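Local structure of putative O-acetylhomoserine (Thiol)-lyase (Campylobacter jejuni, 4OC9) at residues Y104-I116 / T383-A395. The protein probably makes homocysteine from O-acetylhomoserine and sulfide as a pyridoxal phosphate-dependent enzyme of the trans-sulfuration family. Residues are numbered along the deposited sequence; the frame is centred on the assembly and turned at random.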
loop_
_atom_site.group_PDB
_atom_site.type_symbol
_atom_site.label_atom_id
_atom_site.label_comp_id
_atom_site.label_asym_id
_atom_site.label_seq_id
_atom_site.Cartn_x
_atom_site.Cartn_y
_atom_site.Cartn_z
ATOM N N TYR D 104 -0.985 3.920 38.292
ATOM C CA TYR D 104 -1.756 4.349 37.149
ATOM C C TYR D 104 -3.045 5.094 37.505
ATOM O O TYR D 104 -3.707 4.802 38.483
ATOM C CB TYR D 104 -2.108 3.127 36.290
ATOM C CG TYR D 104 -3.147 2.192 36.902
ATOM C CD1 TYR D 104 -2.818 1.291 37.911
ATOM C CD2 TYR D 104 -4.445 2.169 36.418
ATOM C CE1 TYR D 104 -3.773 0.437 38.453
ATOM C CE2 TYR D 104 -5.389 1.303 36.932
ATOM C CZ TYR D 104 -5.048 0.449 37.956
ATOM O OH TYR D 104 -5.996 -0.392 38.458
ATOM N N SER D 105 -3.383 6.051 36.676
ATOM C CA SER D 105 -4.581 6.850 36.843
ATOM C C SER D 105 -5.859 6.019 36.719
ATOM O O SER D 105 -5.961 5.096 35.898
ATOM C CB SER D 105 -4.597 7.999 35.797
ATOM O OG SER D 105 -5.813 8.707 35.829
ATOM N N ASN D 106 -6.832 6.366 37.543
ATOM C CA ASN D 106 -8.115 5.685 37.572
ATOM C C ASN D 106 -8.998 6.171 36.427
ATOM O O ASN D 106 -10.111 5.692 36.234
ATOM C CB ASN D 106 -8.826 5.907 38.907
ATOM C CG ASN D 106 -9.209 7.371 39.152
ATOM O OD1 ASN D 106 -8.646 8.314 38.583
ATOM N ND2 ASN D 106 -10.147 7.560 40.046
ATOM N N LYS D 107 -8.518 7.172 35.696
ATOM C CA LYS D 107 -9.272 7.707 34.556
ATOM C C LYS D 107 -8.455 7.610 33.242
ATOM O O LYS D 107 -7.782 8.562 32.844
ATOM C CB LYS D 107 -9.751 9.137 34.808
ATOM C CG LYS D 107 -10.672 9.243 36.005
ATOM C CD LYS D 107 -11.279 10.617 36.167
ATOM C CE LYS D 107 -12.091 10.642 37.428
ATOM N NZ LYS D 107 -12.841 11.907 37.566
ATOM N N ILE D 108 -8.512 6.421 32.637
ATOM C CA ILE D 108 -7.816 6.137 31.396
ATOM C C ILE D 108 -8.605 5.232 30.458
ATOM O O ILE D 108 -9.694 4.755 30.794
ATOM C CB ILE D 108 -6.465 5.464 31.625
ATOM C CG1 ILE D 108 -6.659 4.110 32.325
ATOM C CG2 ILE D 108 -5.561 6.398 32.400
ATOM C CD1 ILE D 108 -5.370 3.355 32.600
ATOM N N TYR D 109 -8.017 5.026 29.278
ATOM C CA TYR D 109 -8.583 4.189 28.260
ATOM C C TYR D 109 -8.773 2.798 28.820
ATOM O O TYR D 109 -7.873 2.237 29.429
ATOM C CB TYR D 109 -7.704 4.227 26.981
ATOM C CG TYR D 109 -8.127 3.247 25.921
ATOM C CD1 TYR D 109 -9.315 3.402 25.232
ATOM C CD2 TYR D 109 -7.281 2.201 25.550
ATOM C CE1 TYR D 109 -9.694 2.503 24.246
ATOM C CE2 TYR D 109 -7.640 1.301 24.561
ATOM C CZ TYR D 109 -8.845 1.445 23.906
ATOM O OH TYR D 109 -9.189 0.538 22.923
ATOM N N GLY D 110 -9.973 2.267 28.607
ATOM C CA GLY D 110 -10.365 0.941 29.077
ATOM C C GLY D 110 -9.376 -0.153 28.771
ATOM O O GLY D 110 -9.062 -0.996 29.630
ATOM N N GLY D 111 -8.892 -0.165 27.542
ATOM C CA GLY D 111 -7.922 -1.159 27.143
ATOM C C GLY D 111 -6.656 -1.023 27.974
ATOM O O GLY D 111 -6.113 -2.017 28.461
ATOM N N THR D 112 -6.175 0.198 28.157
ATOM C CA THR D 112 -4.956 0.407 28.926
ATOM C C THR D 112 -5.191 -0.004 30.385
ATOM O O THR D 112 -4.268 -0.445 31.094
ATOM C CB THR D 112 -4.530 1.877 28.907
ATOM O OG1 THR D 112 -4.487 2.347 27.557
ATOM C CG2 THR D 112 -3.172 2.060 29.547
ATOM N N GLN D 113 -6.416 0.162 30.845
ATOM C CA GLN D 113 -6.753 -0.181 32.221
ATOM C C GLN D 113 -6.670 -1.681 32.415
ATOM O O GLN D 113 -6.128 -2.150 33.416
ATOM C CB GLN D 113 -8.125 0.412 32.580
ATOM C CG GLN D 113 -8.575 0.211 34.004
ATOM C CD GLN D 113 -9.771 1.081 34.315
ATOM O OE1 GLN D 113 -10.190 1.907 33.497
ATOM N NE2 GLN D 113 -10.315 0.926 35.515
ATOM N N THR D 114 -7.206 -2.417 31.456
ATOM C CA THR D 114 -7.172 -3.889 31.480
ATOM C C THR D 114 -5.719 -4.370 31.401
ATOM O O THR D 114 -5.300 -5.243 32.150
ATOM C CB THR D 114 -7.982 -4.477 30.336
ATOM O OG1 THR D 114 -9.359 -4.102 30.511
ATOM C CG2 THR D 114 -7.893 -5.951 30.340
ATOM N N LEU D 115 -4.956 -3.786 30.490
ATOM C CA LEU D 115 -3.527 -4.115 30.338
ATOM C C LEU D 115 -2.771 -3.992 31.627
ATOM O O LEU D 115 -2.065 -4.895 32.073
ATOM C CB LEU D 115 -2.858 -3.135 29.350
ATOM C CG LEU D 115 -1.329 -3.128 29.341
ATOM C CD1 LEU D 115 -0.754 -4.458 28.920
ATOM C CD2 LEU D 115 -0.768 -2.056 28.453
ATOM N N ILE D 116 -2.922 -2.844 32.243
ATOM C CA ILE D 116 -2.230 -2.565 33.492
ATOM C C ILE D 116 -2.762 -3.313 34.723
ATOM O O ILE D 116 -1.975 -3.937 35.425
ATOM C CB ILE D 116 -2.201 -1.038 33.786
ATOM C CG1 ILE D 116 -1.500 -0.291 32.634
ATOM C CG2 ILE D 116 -1.480 -0.745 35.091
ATOM C CD1 ILE D 116 -1.401 1.211 32.802
ATOM N N THR D 383 -16.717 -0.137 25.276
ATOM C CA THR D 383 -15.287 0.207 25.537
ATOM C C THR D 383 -14.824 0.007 26.975
ATOM O O THR D 383 -13.654 -0.255 27.238
ATOM C CB THR D 383 -14.957 1.668 25.139
ATOM O OG1 THR D 383 -15.740 2.586 25.929
ATOM C CG2 THR D 383 -15.208 1.899 23.635
ATOM N N HIS D 384 -15.750 0.164 27.907
ATOM C CA HIS D 384 -15.463 -0.012 29.317
ATOM C C HIS D 384 -16.359 -1.112 29.886
ATOM O O HIS D 384 -16.689 -1.152 31.075
ATOM C CB HIS D 384 -15.564 1.336 30.016
ATOM C CG HIS D 384 -14.472 2.274 29.611
ATOM N ND1 HIS D 384 -14.415 2.860 28.364
ATOM C CD2 HIS D 384 -13.413 2.752 30.301
ATOM C CE1 HIS D 384 -13.350 3.634 28.291
ATOM N NE2 HIS D 384 -12.733 3.598 29.459
ATOM N N SER D 385 -16.695 -2.039 28.991
ATOM C CA SER D 385 -17.513 -3.203 29.293
ATOM C C SER D 385 -16.795 -4.132 30.290
ATOM O O SER D 385 -17.438 -4.795 31.109
ATOM C CB SER D 385 -17.799 -3.978 27.997
ATOM O OG SER D 385 -18.558 -5.148 28.243
ATOM N N GLN D 386 -15.463 -4.180 30.214
ATOM C CA GLN D 386 -14.663 -5.029 31.102
ATOM C C GLN D 386 -14.609 -4.540 32.557
ATOM O O GLN D 386 -14.528 -5.358 33.469
ATOM C CB GLN D 386 -13.244 -5.205 30.533
ATOM C CG GLN D 386 -13.178 -6.023 29.244
ATOM C CD GLN D 386 -11.801 -6.017 28.599
ATOM O OE1 GLN D 386 -11.169 -4.960 28.429
ATOM N NE2 GLN D 386 -11.350 -7.189 28.187
ATOM N N LEU D 387 -14.690 -3.222 32.767
ATOM C CA LEU D 387 -14.637 -2.639 34.121
ATOM C C LEU D 387 -15.794 -3.050 35.044
ATOM O O LEU D 387 -16.895 -3.349 34.579
ATOM C CB LEU D 387 -14.518 -1.101 34.080
ATOM C CG LEU D 387 -13.249 -0.391 33.569
ATOM C CD1 LEU D 387 -12.819 -0.746 32.146
ATOM C CD2 LEU D 387 -13.450 1.114 33.696
ATOM N N SER D 388 -15.520 -3.073 36.354
ATOM C CA SER D 388 -16.524 -3.445 37.366
ATOM C C SER D 388 -17.545 -2.317 37.464
ATOM O O SER D 388 -17.247 -1.190 37.084
ATOM C CB SER D 388 -15.893 -3.710 38.740
ATOM O OG SER D 388 -15.318 -2.537 39.273
ATOM N N GLU D 389 -18.712 -2.626 38.028
ATOM C CA GLU D 389 -19.791 -1.666 38.154
ATOM C C GLU D 389 -19.300 -0.446 38.979
ATOM O O GLU D 389 -19.689 0.696 38.691
ATOM C CB GLU D 389 -21.057 -2.384 38.694
ATOM C CG GLU D 389 -22.407 -1.680 38.487
ATOM C CD GLU D 389 -22.605 -0.387 39.249
ATOM O OE1 GLU D 389 -21.865 -0.101 40.207
ATOM O OE2 GLU D 389 -23.552 0.345 38.907
ATOM N N GLU D 390 -18.406 -0.687 39.950
ATOM C CA GLU D 390 -17.840 0.378 40.814
ATOM C C GLU D 390 -16.691 1.153 40.131
ATOM O O GLU D 390 -16.573 2.359 40.320
ATOM C CB GLU D 390 -17.374 -0.168 42.166
ATOM C CG GLU D 390 -16.832 0.928 43.082
ATOM C CD GLU D 390 -16.376 0.420 44.435
ATOM O OE1 GLU D 390 -16.409 -0.807 44.660
ATOM O OE2 GLU D 390 -15.969 1.253 45.276
ATOM N N GLU D 391 -15.831 0.461 39.375
ATOM C CA GLU D 391 -14.725 1.128 38.655
ATOM C C GLU D 391 -15.297 2.144 37.672
ATOM O O GLU D 391 -14.661 3.153 37.375
ATOM C CB GLU D 391 -13.827 0.135 37.892
ATOM C CG GLU D 391 -12.908 -0.717 38.743
ATOM C CD GLU D 391 -12.137 -1.742 37.925
ATOM O OE1 GLU D 391 -12.693 -2.286 36.942
ATOM O OE2 GLU D 391 -10.991 -2.069 38.302
ATOM N N LEU D 392 -16.490 1.851 37.161
ATOM C CA LEU D 392 -17.167 2.734 36.224
ATOM C C LEU D 392 -17.486 4.037 36.855
ATOM O O LEU D 392 -17.315 5.083 36.236
ATOM C CB LEU D 392 -18.490 2.147 35.769
ATOM C CG LEU D 392 -18.529 0.970 34.803
ATOM C CD1 LEU D 392 -19.977 0.553 34.623
ATOM C CD2 LEU D 392 -17.917 1.394 33.479
ATOM N N GLN D 393 -17.920 3.958 38.109
ATOM C CA GLN D 393 -18.301 5.136 38.872
ATOM C C GLN D 393 -17.055 5.929 39.283
ATOM O O GLN D 393 -17.110 7.138 39.446
ATOM C CB GLN D 393 -19.106 4.686 40.086
ATOM C CG GLN D 393 -20.306 3.830 39.712
ATOM C CD GLN D 393 -20.882 3.127 40.908
ATOM O OE1 GLN D 393 -20.205 2.977 41.924
ATOM N NE2 GLN D 393 -22.105 2.620 40.775
ATOM N N LYS D 394 -15.925 5.247 39.449
ATOM C CA LYS D 394 -14.686 5.933 39.847
ATOM C C LYS D 394 -14.128 6.701 38.618
ATOM O O LYS D 394 -13.464 7.717 38.762
ATOM C CB LYS D 394 -13.767 4.894 40.505
ATOM C CG LYS D 394 -12.781 5.291 41.563
ATOM C CD LYS D 394 -12.437 4.017 42.355
ATOM C CE LYS D 394 -11.518 4.274 43.549
ATOM N NZ LYS D 394 -10.181 4.846 43.209
ATOM N N ALA D 395 -14.462 6.228 37.415
ATOM C CA ALA D 395 -14.051 6.845 36.146
ATOM C C ALA D 395 -15.124 7.836 35.682
ATOM O O ALA D 395 -14.927 8.594 34.708
ATOM C CB ALA D 395 -13.834 5.783 35.069
HETATM O O HOH W 1 -8.578 -0.044 37.658
HETATM O O HOH W 2 -14.668 10.593 39.164
#
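Q113 reaches out from helix 110-119 and crosses L387 at about a right angle; L387 CD2 meets the end of the Q113 amide obliquely, 3.4 Å from Q113 OE1. With CG anti to the backbone N (chi1 -176°), the amide is carried well clear of its own helix. Its NE2 donates to a water, which in turn donates to E391 OE2 and also hydrogen-bonds Y104 OH, so this water links the two segments beside the leucine. E391 is poorly ordered; its OE1 accepts from S388 N (3.0 Å) while S388 OG takes E391 N, a capping box that starts helix 389-394. The contact joins strand 101-105 and the following helix, in the large domain with the mainly parallel seven-stranded sheet of fold type I PLP enzymes, to a segment that follows strand 375-377 of the smaller sheet. The H384 ring packs one face on G110, whose CA lies 3.9 Å from the centroid in a CH-pi contact; a hydrogen bond in the ring plane between T383 OG1 and H384 ND1 (2.8 Å), in which either may donate, helps fix the ring's rotation. T114 OG1 stands 2.9 Å from Q386 OE1 and 3.2 Å from G110 O, two acceptors competing for one proton. N106 and K394 also cross at about a right angle, N106 ND2 3.8 Å from K394 CG. K107 CG rests on A395 CA, and K107 NZ, salt-bridged to D133 and bonded to Q158, also meets a water that donates to K394 O.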